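Local atomic coordinates of catalase (Exiguobacterium oxidotolerans, PDB entry 2J2M), a protein that is a haem-containing catalase that breaks hydrogen peroxide down into water and molecular oxygen. Residues A[172-177]-A[460-465]; A[438-443]-A[472-477]. All coordinates share one frame; numbering follows the deposited sequence.

Contact 1 (A[172-177]-A[460-465]); sequences ESTNML and ICNFYR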
loop_
_atom_site.group_PDB
_atom_site.type_symbol
_atom_site.label_atom_id
_atom_site.label_comp_id
_atom_site.label_asym_id
_atom_site.label_seq_id
_atom_site.Cartn_x
_atom_site.Cartn_y
_atom_site.Cartn_z
ATOM N N GLU A 172 15.143 -32.132 14.827
ATOM C CA GLU A 172 16.227 -31.722 13.890
ATOM C C GLU A 172 16.938 -30.415 14.298
ATOM O O GLU A 172 18.035 -30.110 13.813
ATOM C CB GLU A 172 15.732 -31.624 12.429
ATOM C CG GLU A 172 14.752 -30.456 12.110
ATOM C CD GLU A 172 13.286 -30.833 12.347
ATOM O OE1 GLU A 172 12.400 -30.232 11.689
ATOM O OE2 GLU A 172 13.014 -31.741 13.169
ATOM N N SER A 173 16.302 -29.647 15.177
ATOM C CA SER A 173 16.848 -28.385 15.670
ATOM C C SER A 173 18.021 -28.553 16.642
ATOM O O SER A 173 18.670 -27.557 17.019
ATOM C CB SER A 173 15.757 -27.626 16.386
ATOM O OG SER A 173 15.488 -28.322 17.580
ATOM N N THR A 174 18.292 -29.789 17.047
ATOM C CA THR A 174 19.307 -30.079 18.057
ATOM C C THR A 174 20.679 -29.498 17.672
ATOM O O THR A 174 21.253 -28.729 18.417
ATOM C CB THR A 174 19.366 -31.612 18.332
ATOM O OG1 THR A 174 18.043 -32.092 18.586
ATOM C CG2 THR A 174 20.217 -31.949 19.524
ATOM N N ASN A 175 21.189 -29.863 16.504
ATOM C CA ASN A 175 22.446 -29.329 15.987
ATOM C C ASN A 175 22.600 -27.796 16.053
ATOM O O ASN A 175 23.636 -27.308 16.479
ATOM C CB ASN A 175 22.663 -29.822 14.544
ATOM C CG ASN A 175 24.126 -29.860 14.148
ATOM O OD1 ASN A 175 25.003 -29.848 14.996
ATOM N ND2 ASN A 175 24.388 -29.939 12.849
ATOM N N MET A 176 21.580 -27.051 15.607
ATOM C CA MET A 176 21.577 -25.591 15.688
ATOM C C MET A 176 21.623 -25.111 17.149
ATOM O O MET A 176 22.392 -24.190 17.528
ATOM C CB MET A 176 20.336 -25.040 14.967
ATOM C CG MET A 176 20.266 -23.500 14.828
ATOM S SD MET A 176 21.791 -22.716 14.248
ATOM C CE MET A 176 21.033 -21.212 13.593
ATOM N N LEU A 177 20.817 -25.757 17.983
ATOM C CA LEU A 177 20.855 -25.486 19.407
ATOM C C LEU A 177 22.276 -25.614 19.945
ATOM O O LEU A 177 22.690 -24.762 20.717
ATOM C CB LEU A 177 19.861 -26.383 20.144
ATOM C CG LEU A 177 18.426 -25.877 20.458
ATOM C CD1 LEU A 177 17.898 -24.703 19.619
ATOM C CD2 LEU A 177 17.451 -27.016 20.395
ATOM N N ILE A 460 16.348 -32.259 27.327
ATOM C CA ILE A 460 17.478 -33.017 27.879
ATOM C C ILE A 460 17.638 -34.332 27.129
ATOM O O ILE A 460 18.751 -34.723 26.807
ATOM C CB ILE A 460 17.356 -33.264 29.424
ATOM C CG1 ILE A 460 17.265 -31.937 30.184
ATOM C CG2 ILE A 460 18.561 -34.042 29.951
ATOM C CD1 ILE A 460 16.712 -32.069 31.628
ATOM N N CYS A 461 16.521 -34.994 26.837
ATOM C CA CYS A 461 16.547 -36.223 26.037
ATOM C C CYS A 461 17.131 -36.021 24.640
ATOM O O CYS A 461 17.965 -36.818 24.212
ATOM C CB CYS A 461 15.168 -36.895 25.979
ATOM S SG CYS A 461 14.712 -37.649 27.582
ATOM N N ASN A 462 16.709 -34.965 23.944
ATOM C CA ASN A 462 17.265 -34.644 22.626
ATOM C C ASN A 462 18.784 -34.438 22.703
ATOM O O ASN A 462 19.527 -35.031 21.934
ATOM C CB ASN A 462 16.565 -33.424 21.996
ATOM C CG ASN A 462 15.123 -33.710 21.588
ATOM O OD1 ASN A 462 14.697 -34.858 21.540
ATOM N ND2 ASN A 462 14.371 -32.663 21.295
ATOM N N PHE A 463 19.244 -33.620 23.641
ATOM C CA PHE A 463 20.676 -33.462 23.866
ATOM C C PHE A 463 21.397 -34.771 24.277
ATOM O O PHE A 463 22.518 -35.046 23.816
ATOM C CB PHE A 463 20.937 -32.335 24.870
ATOM C CG PHE A 463 20.697 -30.952 24.301
ATOM C CD1 PHE A 463 19.682 -30.138 24.806
ATOM C CD2 PHE A 463 21.466 -30.482 23.229
ATOM C CE1 PHE A 463 19.440 -28.854 24.261
ATOM C CE2 PHE A 463 21.248 -29.197 22.672
ATOM C CZ PHE A 463 20.226 -28.384 23.185
ATOM N N TYR A 464 20.744 -35.578 25.121
ATOM C CA TYR A 464 21.315 -36.855 25.573
ATOM C C TYR A 464 21.648 -37.767 24.384
ATOM O O TYR A 464 22.741 -38.291 24.306
ATOM C CB TYR A 464 20.384 -37.583 26.563
ATOM C CG TYR A 464 21.005 -38.847 27.145
ATOM C CD1 TYR A 464 21.707 -38.809 28.349
ATOM C CD2 TYR A 464 20.917 -40.071 26.471
ATOM C CE1 TYR A 464 22.279 -39.946 28.884
ATOM C CE2 TYR A 464 21.492 -41.215 26.988
ATOM C CZ TYR A 464 22.171 -41.146 28.201
ATOM O OH TYR A 464 22.749 -42.279 28.733
ATOM N N ARG A 465 20.698 -37.917 23.462
ATOM C CA ARG A 465 20.868 -38.720 22.239
ATOM C C ARG A 465 22.037 -38.273 21.370
ATOM O O ARG A 465 22.614 -39.071 20.632
ATOM C CB ARG A 465 19.613 -38.653 21.394
ATOM C CG ARG A 465 18.434 -39.331 22.000
ATOM C CD ARG A 465 17.256 -39.177 21.067
ATOM N NE ARG A 465 15.998 -39.429 21.744
ATOM C CZ ARG A 465 14.913 -39.896 21.139
ATOM N NH1 ARG A 465 14.937 -40.172 19.831
ATOM N NH2 ARG A 465 13.800 -40.103 21.845
#
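The ring of Phe463 reaches from helix 453-466 to helix 174-180, and its far end meets the side chain of Leu177. CZ of Phe463 lies 3.7 Å from Leu177 CB, and the neighbouring ring atom CE2 of Phe463 is 4.0 Å from the same CB, so the stem of the leucine rather than its methyl groups makes the closest approach. The two side chains run at about a right angle to each other, and Leu177 comes to the ring obliquely. One turn earlier, the methyl group of Thr174 also approaches the ring obliquely: its CG2 stands 4.2 Å from Phe463 CD2, the threonine and phenylalanine side chains pointing in opposite directions as they pass. Thr174 and Leu177, three residues apart, thus face the same aromatic side chain from one side of their helix.

This packing joins the haem-binding catalase domain to the C-terminal helical domain found in many haem catalases, since the first segment belongs to the former and the second to the latter. The side chain of Leu177 is about 13 Å from a bound haem, too far to touch it.

Beside the ring, Thr174 and Asn462 meet without a hydrogen bond between them. OG1 of Thr174 is 3.9 Å from Asn462 CB, a van der Waals approach to the aliphatic base of the asparagine. With chi1 at -50°, OG1 lies beside the threonine's own backbone N and bonds back to Pro171 O, while CG2 is left to face helix 453-466. The amide of Asn462 is engaged separately, its ND2 donating to Thr168 O. Trp164 of helix 160-169 touches both Leu177 and Phe463.

Contact 2 (A[438-443]-A[472-477]); sequences ALLNNL and EKLSEA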
loop_
_atom_site.group_PDB
_atom_site.type_symbol
_atom_site.label_atom_id
_atom_site.label_comp_id
_atom_site.label_asym_id
_atom_site.label_seq_id
_atom_site.Cartn_x
_atom_site.Cartn_y
_atom_site.Cartn_z
ATOM N N ALA A 438 30.545 -23.211 28.426
ATOM C CA ALA A 438 29.693 -22.089 28.007
ATOM C C ALA A 438 28.333 -22.592 27.541
ATOM O O ALA A 438 27.302 -22.030 27.916
ATOM C CB ALA A 438 30.362 -21.259 26.901
ATOM N N LEU A 439 28.340 -23.654 26.733
ATOM C CA LEU A 439 27.104 -24.231 26.194
ATOM C C LEU A 439 26.186 -24.723 27.307
ATOM O O LEU A 439 24.981 -24.479 27.271
ATOM C CB LEU A 439 27.402 -25.358 25.208
ATOM C CG LEU A 439 26.201 -26.173 24.699
ATOM C CD1 LEU A 439 25.359 -25.365 23.706
ATOM C CD2 LEU A 439 26.620 -27.502 24.086
ATOM N N LEU A 440 26.767 -25.418 28.287
ATOM C CA LEU A 440 26.013 -25.937 29.429
ATOM C C LEU A 440 25.403 -24.804 30.250
ATOM O O LEU A 440 24.223 -24.839 30.554
ATOM C CB LEU A 440 26.881 -26.878 30.300
ATOM C CG LEU A 440 26.265 -27.539 31.550
ATOM C CD1 LEU A 440 25.013 -28.389 31.227
ATOM C CD2 LEU A 440 27.315 -28.374 32.311
ATOM N N ASN A 441 26.183 -23.781 30.575
ATOM C CA ASN A 441 25.654 -22.664 31.360
ATOM C C ASN A 441 24.554 -21.869 30.634
ATOM O O ASN A 441 23.579 -21.461 31.260
ATOM C CB ASN A 441 26.784 -21.775 31.942
ATOM C CG ASN A 441 27.583 -22.496 33.069
ATOM O OD1 ASN A 441 27.338 -22.275 34.269
ATOM N ND2 ASN A 441 28.495 -23.401 32.682
ATOM N N ASN A 442 24.687 -21.690 29.318
ATOM C CA ASN A 442 23.655 -20.996 28.525
ATOM C C ASN A 442 22.354 -21.802 28.372
ATOM O O ASN A 442 21.263 -21.264 28.528
ATOM C CB ASN A 442 24.195 -20.593 27.138
ATOM C CG ASN A 442 25.370 -19.632 27.213
ATOM O OD1 ASN A 442 25.457 -18.806 28.116
ATOM N ND2 ASN A 442 26.284 -19.739 26.248
ATOM N N LEU A 443 22.489 -23.094 28.076
ATOM C CA LEU A 443 21.344 -24.018 28.023
ATOM C C LEU A 443 20.591 -24.102 29.346
ATOM O O LEU A 443 19.354 -24.053 29.383
ATOM C CB LEU A 443 21.776 -25.430 27.608
ATOM C CG LEU A 443 22.060 -25.646 26.128
ATOM C CD1 LEU A 443 22.614 -27.059 25.926
ATOM C CD2 LEU A 443 20.795 -25.420 25.298
ATOM N N GLU A 472 23.578 -35.910 30.614
ATOM C CA GLU A 472 23.739 -36.155 32.052
ATOM C C GLU A 472 23.994 -34.862 32.847
ATOM O O GLU A 472 23.399 -34.645 33.912
ATOM C CB GLU A 472 24.869 -37.150 32.314
ATOM C CG GLU A 472 24.570 -38.588 31.924
ATOM C CD GLU A 472 25.837 -39.456 31.921
ATOM O OE1 GLU A 472 25.717 -40.694 31.707
ATOM O OE2 GLU A 472 26.952 -38.888 32.130
ATOM N N LYS A 473 24.881 -34.012 32.334
ATOM C CA LYS A 473 25.168 -32.732 32.983
ATOM C C LYS A 473 23.940 -31.833 33.062
ATOM O O LYS A 473 23.656 -31.270 34.110
ATOM C CB LYS A 473 26.329 -32.021 32.298
ATOM C CG LYS A 473 27.651 -32.721 32.513
ATOM C CD LYS A 473 28.674 -32.360 31.465
ATOM C CE LYS A 473 30.079 -32.749 31.958
ATOM N NZ LYS A 473 31.180 -32.310 31.031
ATOM N N LEU A 474 23.202 -31.736 31.958
ATOM C CA LEU A 474 21.960 -30.966 31.911
ATOM C C LEU A 474 20.940 -31.511 32.912
ATOM O O LEU A 474 20.271 -30.750 33.597
ATOM C CB LEU A 474 21.375 -30.972 30.490
ATOM C CG LEU A 474 21.963 -30.060 29.402
ATOM C CD1 LEU A 474 21.358 -30.416 28.048
ATOM C CD2 LEU A 474 21.716 -28.595 29.710
ATOM N N SER A 475 20.834 -32.835 32.970
ATOM C CA SER A 475 19.963 -33.548 33.909
ATOM C C SER A 475 20.275 -33.200 35.367
ATOM O O SER A 475 19.369 -32.962 36.154
ATOM C CB SER A 475 20.113 -35.059 33.696
ATOM O OG SER A 475 19.452 -35.783 34.715
ATOM N N GLU A 476 21.563 -33.173 35.708
ATOM C CA GLU A 476 22.009 -32.856 37.058
ATOM C C GLU A 476 21.730 -31.405 37.402
ATOM O O GLU A 476 21.159 -31.114 38.457
ATOM C CB GLU A 476 23.502 -33.169 37.245
ATOM C CG GLU A 476 23.819 -34.661 37.451
ATOM C CD GLU A 476 24.971 -34.881 38.445
ATOM O OE1 GLU A 476 25.831 -35.774 38.204
ATOM O OE2 GLU A 476 25.002 -34.152 39.474
ATOM N N ALA A 477 22.106 -30.504 36.496
ATOM C CA ALA A 477 21.942 -29.072 36.719
ATOM C C ALA A 477 20.474 -28.635 36.794
ATOM O O ALA A 477 20.184 -27.581 37.330
ATOM C CB ALA A 477 22.706 -28.262 35.653
#
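Leu440 and Leu474 form the centre of an apolar contact between two helical segments, passing each other in opposite directions with CD1 of Leu440 3.6 Å from CD2 of Leu474. The CD2 methyl of Leu474 is shared, for it also lies 3.8 Å from Leu443 CB, one turn further along the first helix. Leu443 crosses Leu474 obliquely, and its CD1 is 4.2 Å from CD1 of Leu474. Leu440 has CG anti to its backbone N (chi1 -180°), which carries its branched end across to the second helix.

A second kind of packing involves the aliphatic part of a charged residue. CD2 of Leu440 rests 3.8 Å from Lys473 CB, the two side chains meeting nearly at a right angle. CB makes the closest approach and the next methylenes lie close by, while the extended chain leads the amino group of this exposed residue away from the leucines. No hydrogen bond joins the two segments.

The segment axes approach to 10.5 Å and cross at -40°, with their N-to-C directions 40° apart. Within the C-terminal helical domain, Val444 of helix 433-447 also touches Leu474, and the intervening helix 453-466 lies alongside both segments. From the catalase part of the chain, Phe181, just after helix 174-180, lies against Leu439 and Leu443.

How the contacts relate
The centres of contacts 1 and 2 are 12 Å apart, on the same side of the chain's centre. Their segments alternate along the sequence, in the order 172-177, 438-443, 460-465 and 472-477, the last three lying on the successive helices 433-447, 453-466 and 468-477. Contact 1 links this C-terminal helical group to the catalase domain, whereas contact 2 lies within the group. Phe463 connects them directly: its CD1 is 3.7 Å from Leu474 CD1, and its CZ is 3.7 Å from Leu443 CD2. The apolar packing is therefore continuous from the C-terminal helices to the catalase domain, at some distance from the haem.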